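Long-range contacts in nuclease-like protein (Chaetomium thermophilum, PDB 6GRB), which is a GEN1-type enzyme that binds four-way DNA junctions and probably cleaves them, and 5' flaps as well, in a metal-dependent reaction: residues G71-F76 with E294-S299; T113-P118 with V281-A286. All coordinates share one frame; numbering follows the deposited sequence.

How the contacts relate
Contacts 1 and 2 lie on neighbouring strands of the nuclease sheet, with centres 15 Å apart. Strand 73-78 carries contact 1 and an edge strand, 113-116, carries contact 2. They are joined by two probable hydrogen bonds, Phe76 N to Thr113 O and Phe76 O to His115 N, each 2.9 Å. Helix 285-294 links the other partners: 281-286 runs into its start, and 294-299 leaves its end. Contact 2 is nested within the loop closed by contact 1. It is closer to the metal site: the side chain of Val282 is about 9 Å from that of Glu122 and about 12 Å from a bound magnesium. Contact 1 is away from the annotated sites, its nearest atom about 17 Å from the DNA.

Contact 1. Residues G71-F76 with E294-S299; sequences GIHPIF and EFPPSS
Phe295 lays its ring against strand 73-78, with Ile75 over one face and His73 O at the edge. The strand belongs to the PIN-like nuclease sheet. The loop from Phe295 follows helix 285-294, and Phe295 is the first residue to leave the helical path. With CG anti to its backbone N (chi1 169°), the ring reaches the strand with its CZ and CE1 end. Ile75 CB sits above the ring as a CH-pi contact, 4.1 Å from the centroid of the Phe295 ring and 21° off the ring normal. The opposite face is covered within the loop itself. A cis peptide bond joins Phe295 to Pro296, and Pro296 CB lies 3.8 Å above the Phe295 ring plane, offset toward the rim. The ring is therefore held between a strand side chain and its own proline neighbour. His73 O meets the rim in the ring plane, 3.5 Å from Phe295 CZ.

Pro296 also meets the His73 side chain. Pro296 CG comes 3.4 Å from His73 ND1, and Pro296 CB lies close to ND1 and CG of the same imidazole. CG anti to the carbonyl carbon (chi1 -73°) brings the ND1 side of the His73 ring to Pro296. With an alanine here, Pro296 CB and CG would probably lose their imidazole neighbour, opening a gap on that side of the loop.

Thr113 and Arg34, on the two flanking strands, also touch Phe295. The loop is thus fitted across three adjacent strands. Across the two segments the grip is van der Waals and CH-pi, so it depends on matching shape rather than on pairing of charges.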
# COMPACT_ATOMS: atom_id res chain seq x y z
N GLY A 71 -4.85 -5.50 10.77
CA GLY A 71 -5.00 -4.28 11.56
C GLY A 71 -4.42 -3.03 10.92
O GLY A 71 -3.80 -2.22 11.62
N ILE A 72 -4.60 -2.86 9.62
CA ILE A 72 -4.04 -1.73 8.90
C ILE A 72 -5.14 -0.70 8.70
O ILE A 72 -6.27 -1.07 8.35
CB ILE A 72 -3.44 -2.18 7.55
CG1 ILE A 72 -2.21 -3.07 7.79
CG2 ILE A 72 -3.15 -0.99 6.61
CD1 ILE A 72 -1.49 -3.46 6.53
N HIS A 73 -4.85 0.57 8.96
CA HIS A 73 -5.76 1.68 8.68
C HIS A 73 -5.50 2.19 7.27
O HIS A 73 -4.53 2.94 7.06
CB HIS A 73 -5.60 2.83 9.67
CG HIS A 73 -6.13 2.56 11.05
ND1 HIS A 73 -5.71 3.27 12.16
CD2 HIS A 73 -7.02 1.66 11.50
CE1 HIS A 73 -6.34 2.82 13.23
NE2 HIS A 73 -7.14 1.84 12.86
N PRO A 74 -6.31 1.82 6.28
CA PRO A 74 -6.02 2.17 4.88
C PRO A 74 -6.78 3.40 4.42
O PRO A 74 -7.97 3.57 4.68
CB PRO A 74 -6.53 0.95 4.12
CG PRO A 74 -7.74 0.54 4.92
CD PRO A 74 -7.45 0.88 6.38
N ILE A 75 -6.08 4.25 3.67
CA ILE A 75 -6.75 5.32 2.92
C ILE A 75 -6.53 5.03 1.43
O ILE A 75 -5.39 4.96 0.95
CB ILE A 75 -6.30 6.73 3.34
CG1 ILE A 75 -7.05 7.79 2.54
CG2 ILE A 75 -4.82 6.93 3.19
CD1 ILE A 75 -7.12 9.15 3.23
N PHE A 76 -7.64 4.81 0.71
CA PHE A 76 -7.61 4.43 -0.70
C PHE A 76 -7.71 5.69 -1.56
O PHE A 76 -8.69 6.42 -1.45
CB PHE A 76 -8.77 3.49 -1.01
CG PHE A 76 -8.66 2.17 -0.33
CD1 PHE A 76 -8.06 1.11 -0.96
CD2 PHE A 76 -9.18 1.99 0.94
CE1 PHE A 76 -7.97 -0.12 -0.34
CE2 PHE A 76 -9.11 0.78 1.56
CZ PHE A 76 -8.49 -0.27 0.93
N GLU A 294 -9.55 13.74 10.69
CA GLU A 294 -10.58 12.79 10.32
C GLU A 294 -10.04 11.41 9.91
O GLU A 294 -10.81 10.46 9.84
CB GLU A 294 -11.45 13.40 9.20
CG GLU A 294 -12.30 14.59 9.72
CD GLU A 294 -13.21 15.25 8.67
OE1 GLU A 294 -13.80 16.33 8.96
OE2 GLU A 294 -13.33 14.71 7.54
N PHE A 295 -8.74 11.27 9.67
CA PHE A 295 -8.21 9.96 9.35
C PHE A 295 -7.12 9.64 10.37
O PHE A 295 -6.29 10.51 10.66
CB PHE A 295 -7.66 9.91 7.91
CG PHE A 295 -6.86 8.67 7.63
CD1 PHE A 295 -7.50 7.45 7.44
CD2 PHE A 295 -5.48 8.71 7.59
CE1 PHE A 295 -6.77 6.31 7.22
CE2 PHE A 295 -4.74 7.58 7.37
CZ PHE A 295 -5.38 6.37 7.18
N PRO A 296 -7.11 8.40 10.89
CA PRO A 296 -8.05 7.36 10.48
C PRO A 296 -9.43 7.57 11.09
O PRO A 296 -9.54 7.77 12.30
CB PRO A 296 -7.42 6.08 11.04
CG PRO A 296 -6.67 6.55 12.24
CD PRO A 296 -6.16 7.92 11.92
N PRO A 297 -10.48 7.52 10.26
CA PRO A 297 -11.87 7.71 10.72
C PRO A 297 -12.41 6.46 11.40
O PRO A 297 -11.80 5.40 11.32
CB PRO A 297 -12.62 7.96 9.41
CG PRO A 297 -11.84 7.21 8.39
CD PRO A 297 -10.40 7.30 8.81
N SER A 298 -13.55 6.60 12.07
CA SER A 298 -14.17 5.48 12.77
C SER A 298 -14.42 4.31 11.83
O SER A 298 -14.86 4.50 10.69
CB SER A 298 -15.48 5.92 13.43
OG SER A 298 -16.41 6.36 12.46
N SER A 299 -14.14 3.10 12.30
CA SER A 299 -14.33 1.90 11.50
C SER A 299 -15.76 1.38 11.61
O SER A 299 -16.61 1.70 10.78
CB SER A 299 -13.34 0.82 11.92

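Contact 2. Residues T113-P118 with V281-A286; sequences TAHDAP and VVSSPA
Pro118 presses its ring against the backbone of Val282 and Ser283, just past the end of strand 113-116. This strand is the outer parallel strand of the PIN-like nuclease sheet. The opposing residues lead into helix 285-294. The short runs 115-118 and 281-283 point 140° apart.

The tight part is the proline ring on the 282-283 peptide. Pro118 CG lies 3.3 Å from Val282 C, and 3.6 Å from Ser283 N. Pro118 CD faces the serine side chain, 3.8 Å from Ser283 OG. The proline ring thus rests mainly on the 282-283 peptide. The CB of Val282 points away from 113-118, and its side chain touches Glu124 and Tyr127 of helix 121-130.

The outer side is looser. Val281 is exposed, and its CG1 comes no nearer than 4.3 Å to Pro118 CG, a light apolar touch.

The buried side is polar. His115 has CG anti to its backbone N (chi1 175°), which carries the imidazole edge to the serine. Glu124 joins both residues to helix 121-130. The same helix holds Glu122, a metal ligand seen in a structure of this protein, although that metal is not bound to this chain in the model. Ser283 OG stands at the edge of the His115 ring, near its plane and 3.6 Å from His115 NE2. These two do not bond each other. Instead, His115 NE2 and Ser283 OG each hydrogen-bond to Glu124 OE1, so one carboxylate oxygen ties the end of the strand to the loop.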
# COMPACT_ATOMS: atom_id res chain seq x y z
N THR A 113 -11.31 4.50 4.48
CA THR A 113 -11.37 5.88 4.01
C THR A 113 -11.11 5.90 2.52
O THR A 113 -10.23 5.19 2.03
CB THR A 113 -10.35 6.76 4.72
OG1 THR A 113 -10.54 6.64 6.13
CG2 THR A 113 -10.50 8.22 4.30
N ALA A 114 -11.90 6.69 1.81
CA ALA A 114 -11.71 6.92 0.39
C ALA A 114 -11.37 8.38 0.21
O ALA A 114 -12.01 9.25 0.80
CB ALA A 114 -12.97 6.56 -0.42
N HIS A 115 -10.35 8.65 -0.59
CA HIS A 115 -9.83 10.00 -0.78
C HIS A 115 -9.65 10.21 -2.28
O HIS A 115 -9.01 9.39 -2.95
CB HIS A 115 -8.52 10.15 -0.00
CG HIS A 115 -7.81 11.45 -0.20
ND1 HIS A 115 -8.40 12.67 0.04
CD2 HIS A 115 -6.53 11.72 -0.55
CE1 HIS A 115 -7.53 13.63 -0.18
NE2 HIS A 115 -6.39 13.08 -0.55
N ASP A 116 -10.23 11.28 -2.82
CA ASP A 116 -10.07 11.62 -4.23
C ASP A 116 -8.94 12.63 -4.32
O ASP A 116 -9.06 13.74 -3.80
CB ASP A 116 -11.36 12.15 -4.82
CG ASP A 116 -12.54 11.21 -4.58
OD1 ASP A 116 -12.77 10.31 -5.43
OD2 ASP A 116 -13.21 11.34 -3.52
N ALA A 117 -7.82 12.24 -4.93
CA ALA A 117 -6.75 13.18 -5.20
C ALA A 117 -7.22 14.22 -6.21
O ALA A 117 -8.10 13.95 -7.02
CB ALA A 117 -5.52 12.45 -5.75
N PRO A 118 -6.66 15.43 -6.19
CA PRO A 118 -7.03 16.39 -7.25
C PRO A 118 -6.46 16.00 -8.60
O PRO A 118 -7.14 16.15 -9.61
CB PRO A 118 -6.45 17.72 -6.74
CG PRO A 118 -5.29 17.31 -5.88
CD PRO A 118 -5.70 16.01 -5.22
N VAL A 281 0.44 18.38 -8.51
CA VAL A 281 -0.87 18.88 -8.10
C VAL A 281 -1.39 17.97 -6.99
O VAL A 281 -1.76 16.82 -7.24
CB VAL A 281 -1.85 18.91 -9.28
CG1 VAL A 281 -3.16 19.57 -8.84
CG2 VAL A 281 -1.25 19.64 -10.45
N VAL A 282 -1.41 18.48 -5.75
CA VAL A 282 -1.88 17.73 -4.60
C VAL A 282 -2.97 18.52 -3.88
O VAL A 282 -3.32 19.65 -4.25
CB VAL A 282 -0.74 17.39 -3.63
CG1 VAL A 282 0.22 16.44 -4.28
CG2 VAL A 282 -0.04 18.67 -3.22
N SER A 283 -3.52 17.91 -2.83
CA SER A 283 -4.60 18.52 -2.07
C SER A 283 -4.16 19.85 -1.47
O SER A 283 -2.99 20.08 -1.17
CB SER A 283 -5.05 17.59 -0.95
OG SER A 283 -5.74 16.46 -1.46
N SER A 284 -5.15 20.72 -1.26
CA SER A 284 -4.91 22.01 -0.64
C SER A 284 -4.40 21.82 0.79
O SER A 284 -4.59 20.76 1.38
CB SER A 284 -6.21 22.82 -0.61
OG SER A 284 -7.03 22.34 0.45
N PRO A 285 -3.73 22.83 1.35
CA PRO A 285 -3.38 22.77 2.78
C PRO A 285 -4.57 22.48 3.69
O PRO A 285 -4.44 21.67 4.61
CB PRO A 285 -2.79 24.16 3.05
CG PRO A 285 -2.24 24.59 1.75
CD PRO A 285 -3.17 24.03 0.69
N ALA A 286 -5.72 23.11 3.44
CA ALA A 286 -6.89 22.88 4.29
C ALA A 286 -7.37 21.44 4.19
O ALA A 286 -7.94 20.92 5.15
CB ALA A 286 -8.01 23.86 3.92